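Beta-1,4-mannanase (Aplysia kurodai, PDB 3VUP) probably hydrolyses the beta-1,4-mannosidic linkages of mannan, as a TIM-barrel enzyme found in the digestive fluid of the sea hare. Local coordinates at residues S27-F32 with I63-E68; H131-Y136 with L204-D209; Y178-L183 with Y195-I200; Q306-V311 with T336-K341. All blocks are in the same frame, centred on the assembly; numbering follows the deposited sequence.

Interaction 1. Residues S27-F32 with I63-E68; sequences SYAYDF and IHIQGE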
# COMPACT_ATOMS: atom_id res chain seq x y z
N SER A 27 5.66 16.69 -0.11
CA SER A 27 6.52 16.93 1.05
C SER A 27 6.38 15.72 1.97
O SER A 27 5.33 15.53 2.58
CB SER A 27 6.09 18.20 1.77
OG SER A 27 6.21 19.32 0.90
N TYR A 28 7.42 14.90 2.03
CA TYR A 28 7.40 13.63 2.78
C TYR A 28 6.80 13.79 4.17
O TYR A 28 7.35 14.52 5.00
CB TYR A 28 8.82 13.09 2.87
CG TYR A 28 9.01 11.78 3.62
CD1 TYR A 28 8.96 10.56 2.95
CD2 TYR A 28 9.31 11.76 4.97
CE1 TYR A 28 9.17 9.36 3.61
CE2 TYR A 28 9.53 10.56 5.65
CZ TYR A 28 9.46 9.36 4.96
OH TYR A 28 9.68 8.16 5.61
N ALA A 29 5.68 13.11 4.41
CA ALA A 29 4.98 13.08 5.70
C ALA A 29 4.37 14.40 6.11
O ALA A 29 3.90 14.54 7.24
CB ALA A 29 5.90 12.55 6.81
N TYR A 30 4.38 15.36 5.19
CA TYR A 30 3.94 16.74 5.42
C TYR A 30 2.95 17.18 4.35
O TYR A 30 2.92 18.35 3.98
CB TYR A 30 5.15 17.68 5.39
CG TYR A 30 5.74 17.91 6.74
CD1 TYR A 30 6.43 16.91 7.39
CD2 TYR A 30 5.59 19.14 7.37
CE1 TYR A 30 6.96 17.12 8.64
CE2 TYR A 30 6.10 19.36 8.62
CZ TYR A 30 6.79 18.35 9.25
OH TYR A 30 7.29 18.60 10.51
N ASP A 31 2.14 16.25 3.85
CA ASP A 31 1.23 16.53 2.75
C ASP A 31 -0.23 16.70 3.19
O ASP A 31 -1.01 17.30 2.46
CB ASP A 31 1.27 15.40 1.72
CG ASP A 31 2.52 15.43 0.85
OD1 ASP A 31 2.97 16.54 0.48
OD2 ASP A 31 3.00 14.33 0.48
N PHE A 32 -0.58 16.15 4.35
CA PHE A 32 -1.97 16.08 4.80
C PHE A 32 -2.11 16.53 6.23
O PHE A 32 -1.25 16.25 7.06
CB PHE A 32 -2.52 14.67 4.61
CG PHE A 32 -2.61 14.28 3.18
CD1 PHE A 32 -3.68 14.70 2.41
CD2 PHE A 32 -1.57 13.60 2.56
CE1 PHE A 32 -3.75 14.41 1.07
CE2 PHE A 32 -1.63 13.31 1.22
CZ PHE A 32 -2.72 13.71 0.47
N ILE A 63 0.59 8.84 3.52
CA ILE A 63 -0.13 9.76 4.39
C ILE A 63 0.61 10.01 5.71
O ILE A 63 1.36 10.97 5.81
CB ILE A 63 -1.59 9.28 4.64
CG1 ILE A 63 -2.28 8.88 3.32
CG2 ILE A 63 -2.38 10.35 5.38
CD1 ILE A 63 -2.34 9.97 2.27
N HIS A 64 0.41 9.16 6.73
CA HIS A 64 1.02 9.43 8.04
C HIS A 64 2.53 9.16 8.04
O HIS A 64 3.30 9.89 8.68
CB HIS A 64 0.42 8.57 9.16
CG HIS A 64 -1.08 8.57 9.25
ND1 HIS A 64 -1.85 9.71 9.22
CD2 HIS A 64 -1.93 7.54 9.47
CE1 HIS A 64 -3.12 9.38 9.37
NE2 HIS A 64 -3.20 8.07 9.54
N ILE A 65 2.92 8.08 7.37
CA ILE A 65 4.30 7.62 7.27
C ILE A 65 4.77 7.10 8.63
O ILE A 65 4.48 5.95 8.96
CB ILE A 65 5.22 8.64 6.56
CG1 ILE A 65 4.55 9.06 5.24
CG2 ILE A 65 6.58 8.05 6.30
CD1 ILE A 65 5.45 9.79 4.28
N GLN A 66 5.45 7.92 9.43
CA GLN A 66 5.77 7.50 10.79
C GLN A 66 5.24 8.48 11.84
O GLN A 66 5.75 8.55 12.95
CB GLN A 66 7.26 7.20 10.95
CG GLN A 66 7.68 6.08 10.02
CD GLN A 66 9.08 5.55 10.24
OE1 GLN A 66 10.03 6.32 10.46
NE2 GLN A 66 9.23 4.23 10.16
N GLY A 67 4.19 9.20 11.49
CA GLY A 67 3.52 10.08 12.43
C GLY A 67 4.17 11.44 12.60
O GLY A 67 3.99 12.09 13.62
N GLU A 68 4.92 11.87 11.58
CA GLU A 68 5.59 13.17 11.62
C GLU A 68 4.62 14.33 11.85
O GLU A 68 4.91 15.24 12.63
CB GLU A 68 6.37 13.39 10.32
CG GLU A 68 7.65 12.57 10.18
CD GLU A 68 7.46 11.12 9.73
OE1 GLU A 68 8.52 10.47 9.57
OE2 GLU A 68 6.32 10.64 9.54
O HOH W 1 9.49 8.32 8.26
O HOH W 2 2.77 12.59 9.03
O HOH W 3 7.40 16.53 12.39
O HOH W 4 1.41 13.66 4.90
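Ile65 and Tyr28 illustrate how one branched side chain can serve two parts of an aromatic residue. The CD1 methyl of Ile65 makes a CH-pi contact over one face of the Tyr28 ring, 3.9 Å from its centroid, while Ile65 CG2 lies against the phenolic end, 3.2 Å from Tyr28 OH. The Tyr28 ring gets there because chi1 of 180° extends it away from its own nitrogen. Ala29, third residue of a type II turn running from Ser27 to Tyr30, places its CB 3.8 Å from Ile65 CD1. Further along, Phe32 CE2 packs on Ile63 CD1 at 3.6 Å.

The carboxylate of Glu68 contributes otherwise. A bend at chi2 (80°) folds it back beside Ala29, with OE2 3.4 Å from Ala29 CB, and the syn lone pair of Glu68 OE2 takes the backbone N-H of Gln66, 2.9 Å away.

Water carries polar links across the contact. One molecule meets Tyr28 OH and lies near both Gln66 OE1 and Glu68 OE1; another accepts from Asp31 N and donates to Ile63 O at 2.8 Å. A leucine in place of Tyr28 would remove the ring and hydroxyl, and would probably leave Ile65 CD1 without its aromatic seat and this first water short of a partner.

The contact joins the loop after strand 18-22 to the C-terminal end of strand 58-65, the side of a TIM barrel where active sites lie. Met88, Met92 and Leu95 of helix 88-101 pack on Phe32, and strand 105-112 pairs with Ile63 and Ile65.

Interaction 2. Residues H131-Y136 with L204-D209; sequences HKLQSY and LNWQAD. With SO4 (sulfate ion), chain J; SO4 (sulfate ion), chain H.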
# COMPACT_ATOMS: atom_id res chain seq x y z
N HIS A 131 -3.59 -0.32 23.68
CA HIS A 131 -4.38 0.86 24.04
C HIS A 131 -4.06 2.05 23.15
O HIS A 131 -4.95 2.80 22.76
CB HIS A 131 -4.20 1.20 25.51
CG HIS A 131 -4.59 0.08 26.43
ND1 HIS A 131 -5.89 -0.35 26.56
CD2 HIS A 131 -3.85 -0.72 27.23
CE1 HIS A 131 -5.94 -1.35 27.43
NE2 HIS A 131 -4.71 -1.59 27.84
N LYS A 132 -2.78 2.21 22.83
CA LYS A 132 -2.39 3.27 21.91
C LYS A 132 -2.97 3.02 20.51
O LYS A 132 -3.52 3.93 19.89
CB LYS A 132 -0.87 3.44 21.89
CG LYS A 132 -0.32 3.93 23.22
CD LYS A 132 1.18 4.12 23.21
CE LYS A 132 1.67 4.60 24.57
NZ LYS A 132 3.14 4.86 24.56
N LEU A 133 -2.88 1.79 20.03
CA LEU A 133 -3.48 1.44 18.75
C LEU A 133 -4.98 1.73 18.73
O LEU A 133 -5.50 2.30 17.76
CB LEU A 133 -3.22 -0.02 18.42
CG LEU A 133 -3.82 -0.51 17.10
CD1 LEU A 133 -3.35 0.36 15.93
CD2 LEU A 133 -3.43 -1.96 16.89
N GLN A 134 -5.69 1.36 19.80
CA GLN A 134 -7.12 1.64 19.83
C GLN A 134 -7.42 3.13 19.75
O GLN A 134 -8.41 3.54 19.13
CB GLN A 134 -7.80 1.00 21.05
CG GLN A 134 -9.32 0.93 20.93
CD GLN A 134 -9.80 0.11 19.74
OE1 GLN A 134 -9.26 -0.97 19.44
NE2 GLN A 134 -10.82 0.60 19.05
N SER A 135 -6.58 3.96 20.37
CA SER A 135 -6.75 5.41 20.26
C SER A 135 -6.57 5.91 18.83
O SER A 135 -7.30 6.79 18.38
CB SER A 135 -5.88 6.19 21.26
OG SER A 135 -4.51 6.23 20.89
N TYR A 136 -5.61 5.35 18.10
CA TYR A 136 -5.47 5.70 16.68
C TYR A 136 -6.75 5.34 15.93
O TYR A 136 -7.28 6.15 15.14
CB TYR A 136 -4.26 5.00 16.02
CG TYR A 136 -4.28 5.21 14.53
CD1 TYR A 136 -4.18 6.49 14.00
CD2 TYR A 136 -4.47 4.15 13.64
CE1 TYR A 136 -4.25 6.72 12.64
CE2 TYR A 136 -4.52 4.37 12.27
CZ TYR A 136 -4.41 5.65 11.78
OH TYR A 136 -4.50 5.85 10.42
N LEU A 204 -2.16 -4.73 11.89
CA LEU A 204 -2.82 -4.79 10.59
C LEU A 204 -4.28 -5.26 10.69
O LEU A 204 -5.17 -4.64 10.10
CB LEU A 204 -2.01 -5.68 9.64
CG LEU A 204 -0.58 -5.20 9.33
CD1 LEU A 204 0.20 -6.28 8.60
CD2 LEU A 204 -0.59 -3.91 8.52
N ASN A 205 -4.52 -6.33 11.44
CA ASN A 205 -5.87 -6.86 11.59
C ASN A 205 -6.82 -5.82 12.16
O ASN A 205 -7.93 -5.65 11.66
CB ASN A 205 -5.82 -8.10 12.50
CG ASN A 205 -7.20 -8.67 12.83
OD1 ASN A 205 -7.65 -8.60 13.97
ND2 ASN A 205 -7.86 -9.24 11.84
N TRP A 206 -6.41 -5.12 13.21
CA TRP A 206 -7.32 -4.18 13.85
C TRP A 206 -7.65 -3.01 12.93
O TRP A 206 -8.79 -2.55 12.88
CB TRP A 206 -6.76 -3.67 15.18
CG TRP A 206 -6.80 -4.68 16.29
CD1 TRP A 206 -7.03 -6.03 16.19
CD2 TRP A 206 -6.63 -4.41 17.69
NE1 TRP A 206 -7.00 -6.61 17.44
CE2 TRP A 206 -6.76 -5.64 18.38
CE3 TRP A 206 -6.38 -3.25 18.42
CZ2 TRP A 206 -6.63 -5.73 19.76
CZ3 TRP A 206 -6.25 -3.34 19.79
CH2 TRP A 206 -6.39 -4.58 20.45
N GLN A 207 -6.66 -2.53 12.18
CA GLN A 207 -6.93 -1.43 11.27
C GLN A 207 -7.81 -1.86 10.10
O GLN A 207 -8.74 -1.14 9.72
CB GLN A 207 -5.64 -0.78 10.79
CG GLN A 207 -4.88 -0.06 11.89
CD GLN A 207 -3.58 0.51 11.37
OE1 GLN A 207 -3.54 1.65 10.91
NE2 GLN A 207 -2.52 -0.29 11.40
N ALA A 208 -7.52 -3.01 9.52
CA ALA A 208 -8.34 -3.50 8.42
C ALA A 208 -9.79 -3.68 8.85
O ALA A 208 -10.71 -3.33 8.11
CB ALA A 208 -7.77 -4.79 7.85
N ASP A 209 -9.99 -4.22 10.05
CA ASP A 209 -11.34 -4.45 10.55
C ASP A 209 -12.06 -3.13 10.81
O ASP A 209 -13.23 -2.98 10.48
CB ASP A 209 -11.31 -5.30 11.82
CG ASP A 209 -12.70 -5.65 12.32
OD1 ASP A 209 -13.29 -6.64 11.85
OD2 ASP A 209 -13.19 -4.92 13.22
S SO4 J . -2.50 -3.87 29.40
O1 SO4 J . -3.96 -3.79 29.47
O2 SO4 J . -2.06 -3.50 28.05
O3 SO4 J . -1.91 -2.95 30.37
O4 SO4 J . -2.07 -5.23 29.69
S SO4 H . -13.68 -1.90 17.72
O1 SO4 H . -12.49 -1.14 18.13
O2 SO4 H . -13.35 -3.32 17.55
O3 SO4 H . -14.71 -1.77 18.75
O4 SO4 H . -14.18 -1.35 16.47
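The short helical segments that bring Leu133 and Trp206 together run nearly parallel, crossing at -22° with their axes 10.6 Å apart at closest approach. That spacing is bridged here by large side chains. Leu133, with CG anti to the backbone N (chi1 179°), reaches across so that its CD2 methyl meets Trp206 CE3 at 3.6 Å. Gln134 comes to the same part of the indole, its OE1 3.8 Å from Trp206 CE3. Trp206 NE1 is engaged away from both, donating to Gly249 O.

Helices 130-147 and 197-214 follow the third and fourth strands of the eight-stranded TIM barrel, and this contact packs them side by side on its outer layer.

Nearer the barrel wall, Gln207 OE1 approaches Tyr136 at the ring edge, 3.2 Å from CE2, with the amide and ring planes 83° apart. That oxygen also accepts from Trp111 NE1, and Gln207 NE2 donates a hydrogen bond to Phe203 O, which together fix the way the buried amide is turned. The Tyr136 hydroxyl is probably hydrogen-bonded to His64 NE2. At the outer rim His131 NE2 gives an almost straight hydrogen bond, 2.8 Å long, to O1 of a sulfate ion that probably came from the crystallisation liquor.

Interaction 3. Residues Y178-L183 with Y195-I200; sequences YDTTAL and YLYQDI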
# COMPACT_ATOMS: atom_id res chain seq x y z
N TYR A 178 3.85 -16.54 12.89
CA TYR A 178 4.79 -15.62 13.53
C TYR A 178 6.26 -15.96 13.26
O TYR A 178 7.14 -15.15 13.54
CB TYR A 178 4.56 -15.58 15.05
CG TYR A 178 3.12 -15.35 15.49
CD1 TYR A 178 2.23 -14.62 14.71
CD2 TYR A 178 2.66 -15.86 16.70
CE1 TYR A 178 0.91 -14.42 15.11
CE2 TYR A 178 1.35 -15.66 17.11
CZ TYR A 178 0.48 -14.94 16.31
OH TYR A 178 -0.83 -14.74 16.71
N ASP A 179 6.52 -17.15 12.73
CA ASP A 179 7.88 -17.64 12.53
C ASP A 179 8.52 -16.95 11.33
O ASP A 179 7.91 -16.91 10.26
CB ASP A 179 7.81 -19.14 12.31
CG ASP A 179 9.17 -19.77 12.13
OD1 ASP A 179 9.64 -20.44 13.07
OD2 ASP A 179 9.76 -19.59 11.04
N THR A 180 9.74 -16.44 11.48
CA THR A 180 10.40 -15.75 10.37
C THR A 180 11.68 -16.46 9.94
O THR A 180 12.55 -15.85 9.31
CB THR A 180 10.69 -14.28 10.68
OG1 THR A 180 11.53 -14.20 11.83
CG2 THR A 180 9.40 -13.53 10.96
N THR A 181 11.81 -17.74 10.27
CA THR A 181 12.99 -18.46 9.83
C THR A 181 13.15 -18.51 8.30
O THR A 181 14.27 -18.46 7.80
CB THR A 181 13.08 -19.88 10.44
OG1 THR A 181 11.97 -20.67 10.02
CG2 THR A 181 13.13 -19.79 11.96
N ALA A 182 12.04 -18.55 7.56
CA ALA A 182 12.14 -18.56 6.10
C ALA A 182 12.74 -17.26 5.56
O ALA A 182 13.26 -17.24 4.44
CB ALA A 182 10.79 -18.82 5.46
N LEU A 183 12.66 -16.18 6.34
CA LEU A 183 13.20 -14.88 5.97
C LEU A 183 14.66 -14.68 6.37
O LEU A 183 15.20 -13.60 6.18
CB LEU A 183 12.35 -13.75 6.55
CG LEU A 183 10.94 -13.67 5.96
CD1 LEU A 183 10.11 -12.66 6.72
CD2 LEU A 183 10.97 -13.31 4.47
N TYR A 195 10.55 -5.73 15.34
CA TYR A 195 9.21 -6.23 15.66
C TYR A 195 9.00 -7.73 15.46
O TYR A 195 9.62 -8.36 14.60
CB TYR A 195 8.15 -5.47 14.86
CG TYR A 195 8.20 -3.99 15.15
CD1 TYR A 195 7.90 -3.51 16.41
CD2 TYR A 195 8.59 -3.08 14.17
CE1 TYR A 195 7.97 -2.17 16.69
CE2 TYR A 195 8.67 -1.73 14.45
CZ TYR A 195 8.36 -1.28 15.71
OH TYR A 195 8.44 0.07 15.97
N LEU A 196 8.11 -8.28 16.28
CA LEU A 196 7.61 -9.64 16.15
C LEU A 196 6.28 -9.65 15.41
O LEU A 196 5.51 -8.67 15.44
CB LEU A 196 7.47 -10.31 17.51
CG LEU A 196 8.76 -10.54 18.31
CD1 LEU A 196 8.48 -11.29 19.61
CD2 LEU A 196 9.79 -11.28 17.46
N TYR A 197 6.00 -10.76 14.73
CA TYR A 197 4.83 -10.81 13.85
C TYR A 197 3.50 -10.76 14.57
O TYR A 197 2.55 -10.24 14.01
CB TYR A 197 4.88 -11.97 12.84
CG TYR A 197 5.33 -11.49 11.48
CD1 TYR A 197 4.44 -10.85 10.62
CD2 TYR A 197 6.64 -11.62 11.08
CE1 TYR A 197 4.86 -10.37 9.38
CE2 TYR A 197 7.07 -11.16 9.85
CZ TYR A 197 6.18 -10.54 9.00
OH TYR A 197 6.63 -10.07 7.78
N GLN A 198 3.40 -11.27 15.79
CA GLN A 198 2.10 -11.18 16.44
C GLN A 198 1.68 -9.71 16.60
O GLN A 198 0.52 -9.36 16.37
CB GLN A 198 2.07 -11.91 17.78
CG GLN A 198 0.67 -11.99 18.39
CD GLN A 198 0.63 -12.79 19.68
OE1 GLN A 198 1.62 -13.41 20.07
NE2 GLN A 198 -0.51 -12.77 20.35
N ASP A 199 2.63 -8.85 16.96
CA ASP A 199 2.34 -7.43 17.12
C ASP A 199 1.97 -6.77 15.79
O ASP A 199 0.98 -6.04 15.73
CB ASP A 199 3.52 -6.67 17.73
CG ASP A 199 3.74 -6.98 19.19
OD1 ASP A 199 2.76 -7.25 19.92
OD2 ASP A 199 4.90 -6.94 19.62
N ILE A 200 2.74 -7.02 14.73
CA ILE A 200 2.44 -6.37 13.46
C ILE A 200 1.14 -6.90 12.86
O ILE A 200 0.37 -6.14 12.26
CB ILE A 200 3.60 -6.45 12.42
CG1 ILE A 200 3.56 -5.25 11.47
CG2 ILE A 200 3.57 -7.75 11.62
CD1 ILE A 200 3.90 -3.93 12.12
O HOH W 5 7.99 -12.91 14.79
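Thr180 OG1 is gripped by two backbone groups, Ile168 O and Lys171 N, and this hold sets the Thr180 CG2 methyl against the edge of the Tyr197 ring, 3.4 Å from CD2. Nearby, Asp179 OD2 takes the backbone N-H of Thr181 in an Asx turn and also the Thr181 hydroxyl, OG1 lying 2.7 Å away.

The Tyr178 ring offers a face to Gln198: CB makes a CH-pi contact 3.8 Å from the ring centroid, and with CG anti to the backbone N (chi1 -172°) the extended chain continues past the phenol, CG 3.6 Å from Tyr178 OH. The Gln198 amide is turned almost parallel to the ring, their planes only 4° apart. With an alanine in place of this tyrosine the face under Gln198 is gone, and the glutamine side chain is likely to be freer to turn. A water joins the backbones, donating to Tyr178 O at 2.7 Å and accepting from Tyr197 N.

The contact fastens the loop after strand 157-161 to the first turn of helix 197-214. Tyr197 stacks on His239 and its hydroxyl is hydrogen-bonded to that of Tyr240, while Tyr178 touches helix 242-249, to which the Cys177-Cys244 disulfide ties this loop.

Interaction 4. Residues Q306-V311 with T336-K341; sequences QMFNYV and TNIKDK. With SO4 (sulfate ion), chain E.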
# COMPACT_ATOMS: atom_id res chain seq x y z
N GLN A 306 9.08 -2.49 -20.85
CA GLN A 306 9.09 -3.94 -20.69
C GLN A 306 8.52 -4.34 -19.33
O GLN A 306 7.85 -5.37 -19.23
CB GLN A 306 10.50 -4.50 -20.87
CG GLN A 306 10.92 -4.53 -22.33
CD GLN A 306 12.38 -4.85 -22.51
OE1 GLN A 306 13.22 -4.48 -21.69
NE2 GLN A 306 12.70 -5.55 -23.58
N MET A 307 8.80 -3.54 -18.30
CA MET A 307 8.33 -3.87 -16.96
C MET A 307 6.80 -3.78 -16.87
O MET A 307 6.16 -4.69 -16.37
CB MET A 307 9.02 -2.99 -15.91
CG MET A 307 10.52 -3.21 -15.87
SD MET A 307 11.37 -2.24 -14.62
CE MET A 307 11.10 -3.27 -13.19
N PHE A 308 6.22 -2.68 -17.35
CA PHE A 308 4.77 -2.55 -17.33
C PHE A 308 4.09 -3.66 -18.13
O PHE A 308 3.10 -4.25 -17.70
CB PHE A 308 4.32 -1.18 -17.82
CG PHE A 308 4.26 -0.13 -16.74
CD1 PHE A 308 3.12 0.02 -15.95
CD2 PHE A 308 5.33 0.71 -16.51
CE1 PHE A 308 3.07 0.98 -14.96
CE2 PHE A 308 5.28 1.68 -15.52
CZ PHE A 308 4.15 1.81 -14.75
N ASN A 309 4.64 -3.97 -19.31
CA ASN A 309 4.11 -5.06 -20.13
C ASN A 309 4.25 -6.39 -19.42
O ASN A 309 3.34 -7.22 -19.46
CB ASN A 309 4.77 -5.09 -21.51
CG ASN A 309 4.16 -4.08 -22.46
OD1 ASN A 309 3.22 -4.39 -23.17
ND2 ASN A 309 4.67 -2.86 -22.45
N TYR A 310 5.39 -6.62 -18.78
CA TYR A 310 5.62 -7.88 -18.09
C TYR A 310 4.53 -8.10 -17.04
O TYR A 310 3.93 -9.17 -16.96
CB TYR A 310 7.01 -7.94 -17.44
CG TYR A 310 7.28 -9.31 -16.88
CD1 TYR A 310 6.77 -9.69 -15.65
CD2 TYR A 310 7.99 -10.25 -17.62
CE1 TYR A 310 6.97 -10.96 -15.17
CE2 TYR A 310 8.21 -11.53 -17.13
CZ TYR A 310 7.69 -11.88 -15.90
OH TYR A 310 7.90 -13.15 -15.43
N VAL A 311 4.28 -7.09 -16.22
CA VAL A 311 3.29 -7.24 -15.17
C VAL A 311 1.92 -7.55 -15.77
O VAL A 311 1.24 -8.48 -15.34
CB VAL A 311 3.22 -5.98 -14.27
CG1 VAL A 311 2.13 -6.13 -13.25
CG2 VAL A 311 4.55 -5.72 -13.59
N THR A 336 1.74 4.71 -20.69
CA THR A 336 1.12 4.98 -21.98
C THR A 336 1.11 3.75 -22.87
O THR A 336 0.13 3.48 -23.57
CB THR A 336 1.82 6.15 -22.69
OG1 THR A 336 1.62 7.36 -21.93
CG2 THR A 336 1.28 6.35 -24.09
N ASN A 337 2.18 2.98 -22.85
CA ASN A 337 2.29 1.85 -23.77
C ASN A 337 1.23 0.79 -23.54
O ASN A 337 0.74 0.18 -24.49
CB ASN A 337 3.68 1.23 -23.70
CG ASN A 337 3.86 0.16 -24.74
OD1 ASN A 337 3.76 -1.03 -24.45
ND2 ASN A 337 4.09 0.57 -25.98
N ILE A 338 0.85 0.58 -22.28
CA ILE A 338 -0.10 -0.49 -21.97
C ILE A 338 -1.55 -0.02 -21.88
O ILE A 338 -2.43 -0.84 -21.67
CB ILE A 338 0.27 -1.27 -20.67
CG1 ILE A 338 0.12 -0.40 -19.42
CG2 ILE A 338 1.66 -1.89 -20.77
CD1 ILE A 338 0.06 -1.21 -18.13
N LYS A 339 -1.80 1.28 -22.07
CA LYS A 339 -3.10 1.84 -21.70
C LYS A 339 -4.28 1.27 -22.47
O LYS A 339 -5.41 1.30 -21.98
CB LYS A 339 -3.10 3.37 -21.77
CG LYS A 339 -3.19 3.94 -23.17
CD LYS A 339 -3.13 5.46 -23.09
CE LYS A 339 -3.27 6.09 -24.45
NZ LYS A 339 -3.14 7.57 -24.40
N ASP A 340 -4.02 0.74 -23.66
CA ASP A 340 -5.07 0.23 -24.53
C ASP A 340 -5.17 -1.30 -24.50
O ASP A 340 -5.94 -1.87 -25.29
CB ASP A 340 -4.87 0.73 -25.97
CG ASP A 340 -3.53 0.32 -26.56
OD1 ASP A 340 -2.67 -0.22 -25.82
OD2 ASP A 340 -3.33 0.53 -27.78
N LYS A 341 -4.44 -1.96 -23.61
CA LYS A 341 -4.53 -3.41 -23.50
C LYS A 341 -5.80 -3.81 -22.78
O LYS A 341 -6.23 -3.13 -21.84
CB LYS A 341 -3.32 -3.98 -22.77
CG LYS A 341 -2.01 -3.68 -23.46
CD LYS A 341 -0.81 -4.41 -22.87
CE LYS A 341 -0.82 -5.90 -23.18
NZ LYS A 341 -0.70 -6.16 -24.64
S SO4 E . -4.03 -7.18 -25.40
O1 SO4 E . -3.31 -7.89 -24.34
O2 SO4 E . -5.39 -6.87 -24.97
O3 SO4 E . -3.30 -5.97 -25.75
O4 SO4 E . -4.08 -8.07 -26.56
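Asn309 and Asn337 set their amides at a marked angle, 60° between planes, yet form a nearly straight hydrogen bond. Asn309 ND2 points its N-H at Asn337 OD1 from 2.9 Å, with the acceptor close to the plane of the donor amide, whereas the donor stands 28° from the carbonyl plane of Asn337. The same nitrogen also donates to Thr305 O one turn earlier, so two bonds fix the rotation of the Asn309 amide.

Ile338 passes Asn309 in the opposite direction, its CG2 methyl 3.6 Å from Asn309 ND2. With chi1 at 68°, CG1 sits between the backbone N and the carbonyl carbon and carries CD1 to 4.0 Å from Phe308 CD1; these two side chains cross at about a right angle.

Helices 304-313 and 324-338 flank the last strand of the TIM barrel, 318-322: the first leads into it by a beta-alpha-beta crossover and the second follows it. Phe308 turns inward onto Ala319 and Ser321 and meets Phe294 edge-to-face. Beyond Ile338 a type I turn brings round Lys341, in one of whose two conformers NZ donates to O3 of a sulfate ion, probably from the crystallisation liquor, at 2.8 Å.

The four contacts sample one closed barrel of eight parallel strands. Interaction 1 comes first along the chain, at the end of strand 58-65, and is joined to interaction 2 by the probable His64-Tyr136 hydrogen bond, although their centres lie 19 Å apart. Interactions 2 and 3 share helix 197-214, their centres 18 Å apart, and interaction 3 is nested within the loop that interaction 2 closes. Interaction 4 comes last. It lies about 37 Å from interaction 2 between centres, across the middle of the chain, and touches none of the others. Three contacts thus tie together loops and helices that follow strands one to four of the barrel, while the fourth packs the closing helices.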